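Local structure of Polyphosphate:AMP phosphotransferase (Pseudomonas aeruginosa PAO1, 3CZP) at residues K184-E187 / V188-F192; F192-Y195 / G196-L200; K445-Q448 / Y449-A452; D451-G454 / D455-D458. The protein transfers a phosphate from inorganic polyphosphate to AMP to make ADP, and more weakly to GMP, with magnesium as cofactor. All coordinates share one frame; numbering follows the deposited sequence.

Interaction 1 (K184-E187 / V188-F192); sequences KQSE and VYDRF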
loop_
_atom_site.group_PDB
_atom_site.type_symbol
_atom_site.label_atom_id
_atom_site.label_comp_id
_atom_site.label_asym_id
_atom_site.label_seq_id
_atom_site.Cartn_x
_atom_site.Cartn_y
_atom_site.Cartn_z
ATOM N N LYS A 184 5.281 37.435 9.773
ATOM C CA LYS A 184 5.469 38.756 10.390
ATOM C C LYS A 184 6.319 39.686 9.527
ATOM O O LYS A 184 6.146 40.901 9.546
ATOM C CB LYS A 184 6.120 38.654 11.769
ATOM C CG LYS A 184 5.287 38.001 12.827
ATOM C CD LYS A 184 6.002 37.909 14.170
ATOM C CE LYS A 184 5.074 37.255 15.194
ATOM N NZ LYS A 184 5.692 37.100 16.532
ATOM N N GLN A 185 7.239 39.094 8.782
ATOM C CA GLN A 185 8.044 39.827 7.837
ATOM C C GLN A 185 7.214 40.211 6.623
ATOM O O GLN A 185 6.588 39.390 5.990
ATOM C CB GLN A 185 9.255 38.993 7.438
ATOM C CG GLN A 185 10.421 39.172 8.363
ATOM C CD GLN A 185 11.021 37.873 8.855
ATOM O OE1 GLN A 185 11.077 37.625 10.051
ATOM N NE2 GLN A 185 11.494 37.049 7.937
ATOM N N SER A 186 7.223 41.496 6.336
ATOM C CA SER A 186 6.472 42.127 5.239
ATOM C C SER A 186 6.842 41.509 3.896
ATOM O O SER A 186 5.979 41.270 3.073
ATOM C CB SER A 186 6.765 43.644 5.202
ATOM O OG SER A 186 6.007 44.294 4.188
ATOM N N GLU A 187 8.145 41.318 3.685
ATOM C CA GLU A 187 8.684 40.702 2.465
ATOM C C GLU A 187 8.100 39.313 2.190
ATOM O O GLU A 187 7.853 38.978 1.027
ATOM C CB GLU A 187 10.234 40.643 2.512
ATOM C CG GLU A 187 10.824 40.233 3.893
ATOM C CD GLU A 187 12.256 39.701 3.831
ATOM O OE1 GLU A 187 12.420 38.459 3.866
ATOM O OE2 GLU A 187 13.209 40.521 3.772
ATOM N N VAL A 188 7.870 38.517 3.243
ATOM C CA VAL A 188 7.295 37.174 3.083
ATOM C C VAL A 188 5.993 37.296 2.298
ATOM O O VAL A 188 5.936 36.800 1.184
ATOM C CB VAL A 188 7.096 36.429 4.432
ATOM C CG1 VAL A 188 6.285 35.179 4.258
ATOM C CG2 VAL A 188 8.458 36.089 5.054
ATOM N N TYR A 189 4.997 38.009 2.831
ATOM C CA TYR A 189 3.698 38.205 2.112
ATOM C C TYR A 189 3.879 38.697 0.639
ATOM O O TYR A 189 3.350 38.134 -0.330
ATOM C CB TYR A 189 2.798 39.194 2.906
ATOM C CG TYR A 189 1.451 39.414 2.247
ATOM C CD1 TYR A 189 0.367 38.616 2.562
ATOM C CD2 TYR A 189 1.278 40.371 1.261
ATOM C CE1 TYR A 189 -0.882 38.779 1.909
ATOM C CE2 TYR A 189 0.053 40.544 0.629
ATOM C CZ TYR A 189 -1.020 39.743 0.963
ATOM O OH TYR A 189 -2.217 39.903 0.322
ATOM N N ASP A 190 4.653 39.766 0.481
ATOM C CA ASP A 190 4.839 40.357 -0.835
ATOM C C ASP A 190 5.370 39.329 -1.833
ATOM O O ASP A 190 4.916 39.288 -2.972
ATOM C CB ASP A 190 5.778 41.567 -0.755
ATOM C CG ASP A 190 5.156 42.743 0.002
ATOM O OD1 ASP A 190 3.992 42.652 0.463
ATOM O OD2 ASP A 190 5.860 43.751 0.176
ATOM N N ARG A 191 6.308 38.501 -1.421
ATOM C CA ARG A 191 6.885 37.541 -2.357
ATOM C C ARG A 191 5.996 36.370 -2.586
ATOM O O ARG A 191 5.888 35.894 -3.708
ATOM C CB ARG A 191 8.283 37.075 -1.919
ATOM C CG ARG A 191 9.244 38.231 -1.835
ATOM C CD ARG A 191 10.612 37.784 -1.366
ATOM N NE ARG A 191 11.159 36.833 -2.329
ATOM C CZ ARG A 191 12.024 35.866 -2.052
ATOM N NH1 ARG A 191 12.463 35.053 -3.030
ATOM N NH2 ARG A 191 12.434 35.712 -0.791
ATOM N N PHE A 192 5.337 35.908 -1.524
ATOM C CA PHE A 192 4.395 34.832 -1.623
ATOM C C PHE A 192 3.276 35.121 -2.643
ATOM O O PHE A 192 2.890 34.229 -3.451
ATOM C CB PHE A 192 3.760 34.594 -0.273
ATOM C CG PHE A 192 3.121 33.259 -0.152
ATOM C CD1 PHE A 192 3.899 32.144 0.105
ATOM C CD2 PHE A 192 1.731 33.112 -0.330
ATOM C CE1 PHE A 192 3.312 30.909 0.223
ATOM C CE2 PHE A 192 1.137 31.896 -0.212
ATOM C CZ PHE A 192 1.919 30.775 0.075
#
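Helix 186-203 starts here: the N-H of Arg-191 bonds to Glu-187 O at 2.9 Å and that of Asp-190 to Ser-186 O at 3.3 Å, the latter almost straight at 174°. Just before it, at the N-cap residue Gln-185, the backbone O receives only a weak bond from Val-188 N. The CB of Gln-185 meets the CG2 methyl of Val-188 at 3.8 Å, and this methyl stands beside its own backbone N, where it faces back towards the cap. Arg-191 lays its aliphatic stem on the same carbonyl that its N-H uses, CG lying 3.3 Å from Glu-187 O. Farther along, the guanidinium does not close on the acid, and Arg-191 NH2 stays 5.4 Å from Glu-187 OE1. Asp-190 has CG opposite its carbonyl carbon (chi1 -68°), which folds the carboxylate back over the first turn, with CG 3.5 Å from Ser-186 O. There Lys-158 joins the two polar side chains, forming a salt bridge with Asp-190 OD1 and a hydrogen bond with Ser-186 OG, while Tyr-189 OH reaches Leu-156 O. The whole is a helix N-terminus, its first turn tied by a lysine to helix 158-163 of the first PPK2 domain.

Interaction 2 (F192-Y195 / G196-L200); sequences FVHY and GERVL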
loop_
_atom_site.group_PDB
_atom_site.type_symbol
_atom_site.label_atom_id
_atom_site.label_comp_id
_atom_site.label_asym_id
_atom_site.label_seq_id
_atom_site.Cartn_x
_atom_site.Cartn_y
_atom_site.Cartn_z
ATOM N N PHE A 192 5.337 35.908 -1.524
ATOM C CA PHE A 192 4.395 34.832 -1.623
ATOM C C PHE A 192 3.276 35.121 -2.643
ATOM O O PHE A 192 2.890 34.229 -3.451
ATOM C CB PHE A 192 3.760 34.594 -0.273
ATOM C CG PHE A 192 3.121 33.259 -0.152
ATOM C CD1 PHE A 192 3.899 32.144 0.105
ATOM C CD2 PHE A 192 1.731 33.112 -0.330
ATOM C CE1 PHE A 192 3.312 30.909 0.223
ATOM C CE2 PHE A 192 1.137 31.896 -0.212
ATOM C CZ PHE A 192 1.919 30.775 0.075
ATOM N N VAL A 193 2.752 36.338 -2.583
ATOM C CA VAL A 193 1.648 36.705 -3.447
ATOM C C VAL A 193 2.150 36.985 -4.858
ATOM O O VAL A 193 1.425 36.752 -5.808
ATOM C CB VAL A 193 0.768 37.866 -2.918
ATOM C CG1 VAL A 193 -0.111 37.397 -1.686
ATOM C CG2 VAL A 193 1.585 39.117 -2.641
ATOM N N HIS A 194 3.374 37.484 -5.002
ATOM C CA HIS A 194 4.022 37.663 -6.329
ATOM C C HIS A 194 4.165 36.345 -7.068
ATOM O O HIS A 194 3.722 36.166 -8.216
ATOM C CB HIS A 194 5.380 38.374 -6.156
ATOM C CG HIS A 194 6.255 38.345 -7.364
ATOM N ND1 HIS A 194 6.096 39.210 -8.423
ATOM C CD2 HIS A 194 7.323 37.565 -7.666
ATOM C CE1 HIS A 194 7.030 38.960 -9.331
ATOM N NE2 HIS A 194 7.802 37.981 -8.881
ATOM N N TYR A 195 4.733 35.364 -6.389
ATOM C CA TYR A 195 4.840 34.037 -6.980
ATOM C C TYR A 195 3.481 33.316 -7.086
ATOM O O TYR A 195 3.239 32.608 -8.075
ATOM C CB TYR A 195 5.880 33.181 -6.239
ATOM C CG TYR A 195 7.273 33.691 -6.447
ATOM C CD1 TYR A 195 7.829 33.719 -7.736
ATOM C CD2 TYR A 195 8.047 34.156 -5.377
ATOM C CE1 TYR A 195 9.124 34.214 -7.954
ATOM C CE2 TYR A 195 9.319 34.649 -5.597
ATOM C CZ TYR A 195 9.847 34.652 -6.863
ATOM O OH TYR A 195 11.083 35.124 -7.069
ATOM N N GLY A 196 2.617 33.481 -6.070
ATOM C CA GLY A 196 1.252 32.934 -6.117
ATOM C C GLY A 196 0.515 33.390 -7.381
ATOM O O GLY A 196 -0.134 32.590 -8.086
ATOM N N GLU A 197 0.702 34.638 -7.757
ATOM C CA GLU A 197 0.101 35.102 -8.990
ATOM C C GLU A 197 0.541 34.344 -10.242
ATOM O O GLU A 197 -0.289 34.040 -11.141
ATOM C CB GLU A 197 0.330 36.592 -9.152
ATOM C CG GLU A 197 -0.393 37.161 -10.344
ATOM C CD GLU A 197 -0.748 38.606 -10.087
ATOM O OE1 GLU A 197 0.181 39.402 -10.166
ATOM O OE2 GLU A 197 -1.908 38.929 -9.728
ATOM N N ARG A 198 1.849 34.080 -10.325
ATOM C CA ARG A 198 2.451 33.366 -11.437
ATOM C C ARG A 198 2.006 31.905 -11.451
ATOM O O ARG A 198 1.583 31.399 -12.478
ATOM C CB ARG A 198 3.979 33.468 -11.331
ATOM C CG ARG A 198 4.751 32.910 -12.493
ATOM C CD ARG A 198 6.269 33.053 -12.295
ATOM N NE ARG A 198 6.515 34.469 -12.115
ATOM C CZ ARG A 198 7.235 35.271 -12.884
ATOM N NH1 ARG A 198 7.930 34.802 -13.920
ATOM N NH2 ARG A 198 7.282 36.587 -12.567
ATOM N N VAL A 199 2.047 31.245 -10.296
ATOM C CA VAL A 199 1.499 29.876 -10.168
ATOM C C VAL A 199 0.054 29.733 -10.551
ATOM O O VAL A 199 -0.305 28.837 -11.337
ATOM C CB VAL A 199 1.740 29.306 -8.712
ATOM C CG1 VAL A 199 1.059 28.030 -8.501
ATOM C CG2 VAL A 199 3.283 29.129 -8.457
ATOM N N LEU A 200 -0.789 30.630 -10.022
ATOM C CA LEU A 200 -2.221 30.583 -10.252
ATOM C C LEU A 200 -2.626 30.867 -11.716
ATOM O O LEU A 200 -3.419 30.138 -12.293
ATOM C CB LEU A 200 -2.964 31.530 -9.257
ATOM C CG LEU A 200 -3.445 30.813 -7.966
ATOM C CD1 LEU A 200 -2.301 30.100 -7.183
ATOM C CD2 LEU A 200 -4.174 31.822 -7.093
#
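Gly-196 N approaches Phe-192 O to 2.7 Å, a short backbone hydrogen bond of the middle of helix 186-203. Glu-197 N follows to Val-193 O at 3.0 Å, and Val-199 N to Tyr-195 O at 2.9 Å in an almost straight bond. Around that last carbonyl the side chains of the next turn gather: Arg-198 sets its CB 3.4 Å from Tyr-195 O, and the CG2 methyl of Val-199 lies 3.5 Å from the same oxygen. Four residues apart, His-194 and Arg-198 run side by side in one direction, both with CG trans to the backbone N (chi1 167° and -173°). The guanidinium then draws up to the imidazole, Arg-198 NH2 being 4.0 Å from His-194 NE2, with the two planes 51° apart; this is loose packing and not a stack. The imidazole also lies over its neighbour, CD2 of His-194 sitting 3.7 Å above the centre of the Tyr-195 ring, which probably helps to place it. Glu-197 leaves on another side of the helix, where OE2 accepts a hydrogen bond from Met-3 N. Tyr-195 and Val-199 pack on Leu-115 of helix 110-119 and also touch helix 125-144 at Leu-128 and Ile-132 respectively, while Leu-200 lies against Trp-210 and Val-212 of edge strand 210-214.

Interaction 3 (K445-Q448 / Y449-A452); sequences KWDQ and YVDA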
loop_
_atom_site.group_PDB
_atom_site.type_symbol
_atom_site.label_atom_id
_atom_site.label_comp_id
_atom_site.label_asym_id
_atom_site.label_seq_id
_atom_site.Cartn_x
_atom_site.Cartn_y
_atom_site.Cartn_z
ATOM N N LYS A 445 -2.833 -10.662 -35.167
ATOM C CA LYS A 445 -2.859 -9.207 -34.991
ATOM C C LYS A 445 -1.440 -8.636 -35.112
ATOM O O LYS A 445 -1.184 -7.516 -34.702
ATOM C CB LYS A 445 -3.458 -8.823 -33.621
ATOM C CG LYS A 445 -4.898 -9.298 -33.362
ATOM C CD LYS A 445 -5.456 -8.770 -32.020
ATOM C CE LYS A 445 -6.411 -7.579 -32.182
ATOM N NZ LYS A 445 -7.757 -7.966 -32.750
ATOM N N TRP A 446 -0.530 -9.403 -35.716
ATOM C CA TRP A 446 0.903 -9.041 -35.832
ATOM C C TRP A 446 1.296 -7.638 -36.377
ATOM O O TRP A 446 2.155 -6.956 -35.786
ATOM C CB TRP A 446 1.620 -10.088 -36.677
ATOM C CG TRP A 446 3.120 -9.891 -36.714
ATOM C CD1 TRP A 446 3.827 -9.039 -37.527
ATOM C CD2 TRP A 446 4.080 -10.569 -35.916
ATOM N NE1 TRP A 446 5.175 -9.138 -37.261
ATOM C CE2 TRP A 446 5.358 -10.075 -36.281
ATOM C CE3 TRP A 446 3.991 -11.556 -34.940
ATOM C CZ2 TRP A 446 6.522 -10.535 -35.707
ATOM C CZ3 TRP A 446 5.155 -12.005 -34.365
ATOM C CH2 TRP A 446 6.405 -11.496 -34.749
ATOM N N ASP A 447 0.718 -7.232 -37.511
ATOM C CA ASP A 447 1.044 -5.926 -38.097
ATOM C C ASP A 447 0.483 -4.759 -37.264
ATOM O O ASP A 447 0.974 -3.618 -37.410
ATOM C CB ASP A 447 0.619 -5.808 -39.582
ATOM C CG ASP A 447 1.720 -6.278 -40.572
ATOM O OD1 ASP A 447 2.726 -6.876 -40.142
ATOM O OD2 ASP A 447 1.592 -6.062 -41.807
ATOM N N GLN A 448 -0.530 -5.028 -36.418
ATOM C CA GLN A 448 -1.013 -4.018 -35.435
ATOM C C GLN A 448 0.030 -3.770 -34.355
ATOM O O GLN A 448 0.155 -2.645 -33.848
ATOM C CB GLN A 448 -2.341 -4.422 -34.775
ATOM C CG GLN A 448 -3.595 -4.430 -35.691
ATOM C CD GLN A 448 -4.877 -4.905 -34.954
ATOM O OE1 GLN A 448 -5.284 -6.057 -35.082
ATOM N NE2 GLN A 448 -5.492 -4.018 -34.178
ATOM N N TYR A 449 0.781 -4.799 -33.970
ATOM C CA TYR A 449 1.869 -4.560 -33.002
ATOM C C TYR A 449 3.038 -3.858 -33.665
ATOM O O TYR A 449 3.701 -3.055 -33.025
ATOM C CB TYR A 449 2.291 -5.828 -32.253
ATOM C CG TYR A 449 1.321 -6.184 -31.135
ATOM C CD1 TYR A 449 0.163 -6.947 -31.392
ATOM C CD2 TYR A 449 1.539 -5.727 -29.831
ATOM C CE1 TYR A 449 -0.748 -7.262 -30.359
ATOM C CE2 TYR A 449 0.645 -6.022 -28.808
ATOM C CZ TYR A 449 -0.486 -6.781 -29.057
ATOM O OH TYR A 449 -1.357 -7.043 -28.014
ATOM N N VAL A 450 3.276 -4.113 -34.943
ATOM C CA VAL A 450 4.378 -3.455 -35.652
ATOM C C VAL A 450 4.101 -1.949 -35.702
ATOM O O VAL A 450 4.950 -1.121 -35.296
ATOM C CB VAL A 450 4.604 -4.039 -37.084
ATOM C CG1 VAL A 450 5.730 -3.297 -37.798
ATOM C CG2 VAL A 450 4.944 -5.529 -37.023
ATOM N N ASP A 451 2.881 -1.596 -36.113
ATOM C CA ASP A 451 2.491 -0.183 -36.181
ATOM C C ASP A 451 2.573 0.471 -34.814
ATOM O O ASP A 451 3.068 1.581 -34.694
ATOM C CB ASP A 451 1.077 -0.001 -36.720
ATOM C CG ASP A 451 0.991 -0.228 -38.188
ATOM O OD1 ASP A 451 2.020 -0.131 -38.909
ATOM O OD2 ASP A 451 -0.135 -0.517 -38.627
ATOM N N ALA A 452 2.105 -0.234 -33.798
ATOM C CA ALA A 452 2.098 0.268 -32.422
ATOM C C ALA A 452 3.478 0.380 -31.751
ATOM O O ALA A 452 3.772 1.347 -30.998
ATOM C CB ALA A 452 1.138 -0.608 -31.576
#
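Val-450 CB, 3.7 Å from Asp-447 O, begins a short branch that turns back along the helix towards Trp-446. Its CG2 methyl stands beside the backbone N, with CG1 taking the trans place (chi1 178°), which directs CG2 at the preceding turn. There Val-450 CG2 rests 3.4 Å from Trp-446 O and meets the pyrrole part of that indole, 3.6 Å from NE1 and 3.7 Å from CD1, in an oblique approach. Asp-447 OD1, at the indole edge, is also near, 4.1 Å from Val-450 CG2, the two side chains running alongside each other. This is the first turn of helix 446-460 in the second PPK2 domain, with Lys-445 as N-cap. Bonding starts weakly: Tyr-449 N makes only weak bonds, to Lys-445 O and Trp-446 O, whereas Asp-451 N bonds to Asp-447 O at 3.1 Å and 166°. Tyr-449 brings the edge of its ring to Lys-445 O, CD1 lying 3.6 Å away, and packs on Val-373 and Ile-376 of helix 370-377. The carboxylate of Asp-451 bends over Asp-447 O, with CG at 3.5 Å. Its OD1 forms a salt bridge with Arg-259, which has a long, weak ion pair with Asp-447 OD1 as well.

Interaction 4 (D451-G454 / D455-D458); sequences DAVG and DMVD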
loop_
_atom_site.group_PDB
_atom_site.type_symbol
_atom_site.label_atom_id
_atom_site.label_comp_id
_atom_site.label_asym_id
_atom_site.label_seq_id
_atom_site.Cartn_x
_atom_site.Cartn_y
_atom_site.Cartn_z
ATOM N N ASP A 451 2.881 -1.596 -36.113
ATOM C CA ASP A 451 2.491 -0.183 -36.181
ATOM C C ASP A 451 2.573 0.471 -34.814
ATOM O O ASP A 451 3.068 1.581 -34.694
ATOM C CB ASP A 451 1.077 -0.001 -36.720
ATOM C CG ASP A 451 0.991 -0.228 -38.188
ATOM O OD1 ASP A 451 2.020 -0.131 -38.909
ATOM O OD2 ASP A 451 -0.135 -0.517 -38.627
ATOM N N ALA A 452 2.105 -0.234 -33.798
ATOM C CA ALA A 452 2.098 0.268 -32.422
ATOM C C ALA A 452 3.478 0.380 -31.751
ATOM O O ALA A 452 3.772 1.347 -30.998
ATOM C CB ALA A 452 1.138 -0.608 -31.576
ATOM N N VAL A 453 4.329 -0.610 -31.988
ATOM C CA VAL A 453 5.726 -0.559 -31.484
ATOM C C VAL A 453 6.473 0.575 -32.176
ATOM O O VAL A 453 7.173 1.344 -31.523
ATOM C CB VAL A 453 6.462 -1.925 -31.660
ATOM C CG1 VAL A 453 7.950 -1.854 -31.269
ATOM C CG2 VAL A 453 5.731 -2.955 -30.817
ATOM N N GLY A 454 6.261 0.731 -33.473
ATOM C CA GLY A 454 6.814 1.851 -34.209
ATOM C C GLY A 454 6.467 3.211 -33.652
ATOM O O GLY A 454 7.335 4.066 -33.500
ATOM N N ASP A 455 5.187 3.428 -33.365
ATOM C CA ASP A 455 4.733 4.680 -32.788
ATOM C C ASP A 455 5.279 4.913 -31.423
ATOM O O ASP A 455 5.669 6.040 -31.098
ATOM C CB ASP A 455 3.213 4.729 -32.709
ATOM C CG ASP A 455 2.584 4.776 -34.050
ATOM O OD1 ASP A 455 3.295 5.091 -35.038
ATOM O OD2 ASP A 455 1.369 4.536 -34.132
HETATM N N MSE A 456 5.280 3.855 -30.617
HETATM C CA MSE A 456 5.811 3.902 -29.275
HETATM C C MSE A 456 7.250 4.388 -29.284
HETATM O O MSE A 456 7.594 5.338 -28.620
HETATM C CB MSE A 456 5.746 2.503 -28.638
HETATM C CG MSE A 456 6.470 2.348 -27.310
HETATM SE SE MSE A 456 6.135 0.540 -26.652
HETATM C CE MSE A 456 7.509 -0.341 -27.664
ATOM N N VAL A 457 8.085 3.720 -30.061
ATOM C CA VAL A 457 9.497 4.081 -30.194
ATOM C C VAL A 457 9.697 5.518 -30.730
ATOM O O VAL A 457 10.434 6.328 -30.139
ATOM C CB VAL A 457 10.249 3.005 -31.050
ATOM C CG1 VAL A 457 11.732 3.414 -31.298
ATOM C CG2 VAL A 457 10.145 1.643 -30.349
ATOM N N ASP A 458 9.011 5.875 -31.806
ATOM C CA ASP A 458 9.026 7.253 -32.250
ATOM C C ASP A 458 8.663 8.292 -31.181
ATOM O O ASP A 458 9.318 9.332 -31.066
ATOM C CB ASP A 458 8.043 7.432 -33.395
ATOM C CG ASP A 458 7.987 8.853 -33.881
ATOM O OD1 ASP A 458 9.021 9.333 -34.418
ATOM O OD2 ASP A 458 6.914 9.492 -33.737
#
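Unbroken alpha-helical i to i+4 bonding carries helix 446-460 of the second PPK2 domain through this contact, beginning with Asp-455 N to Asp-451 O at 3.1 Å. Met-456 N bonds to Ala-452 O, Val-457 N to Val-453 O, and Asp-458 N to Gly-454 O; the Val-457 bond is the straightest, at 176°. On the buried side, Val-453 and selenomethionine Met-456 run alongside each other. The Met-456 chain is extended as far as SE and then bends (chi3 83°), which brings CE to within 3.9 Å of Val-453 CG1. The same CG1 is 4.2 Å from CG2 of Val-457, so three apolar side chains form one surface. It covers Leu-372 of helix 370-377, Trp-410 of strand 404-412, and Trp-467 and Leu-469 of strand 467-471. Asp-455 belongs to a polar side: Arg-375 forms a salt bridge with OD2, and Asn-258 donates a hydrogen bond to OD1. These partners hold both oxygens of a carboxylate that lies close over a backbone carbonyl, where they probably offset the repulsion between oxygens. The carboxylate carbon CG of Asp-455 sits 3.3 Å from Asp-451 O.

In the fold
The four contacts follow one another along the chain as two pairs. Interactions 1 and 2 overlap at Phe-192 on helix 186-203, their centres 12 Å apart; interactions 3 and 4 share Asp-451 and Ala-452 on helix 446-460, with centres 9 Å apart. Each helix precedes the last strand of a five-stranded parallel sheet of order 2-3-1-4-5, 210-214 in the first domain and 467-471 in the second, so the two occupy equivalent places in the fused PPK2 domains. The pairs do not touch: even interactions 2 and 4 have centres about 40 Å apart. The first domain seems catalytically inactive and may serve dimerization, but its helix 186-203 sits as helix 446-460 does.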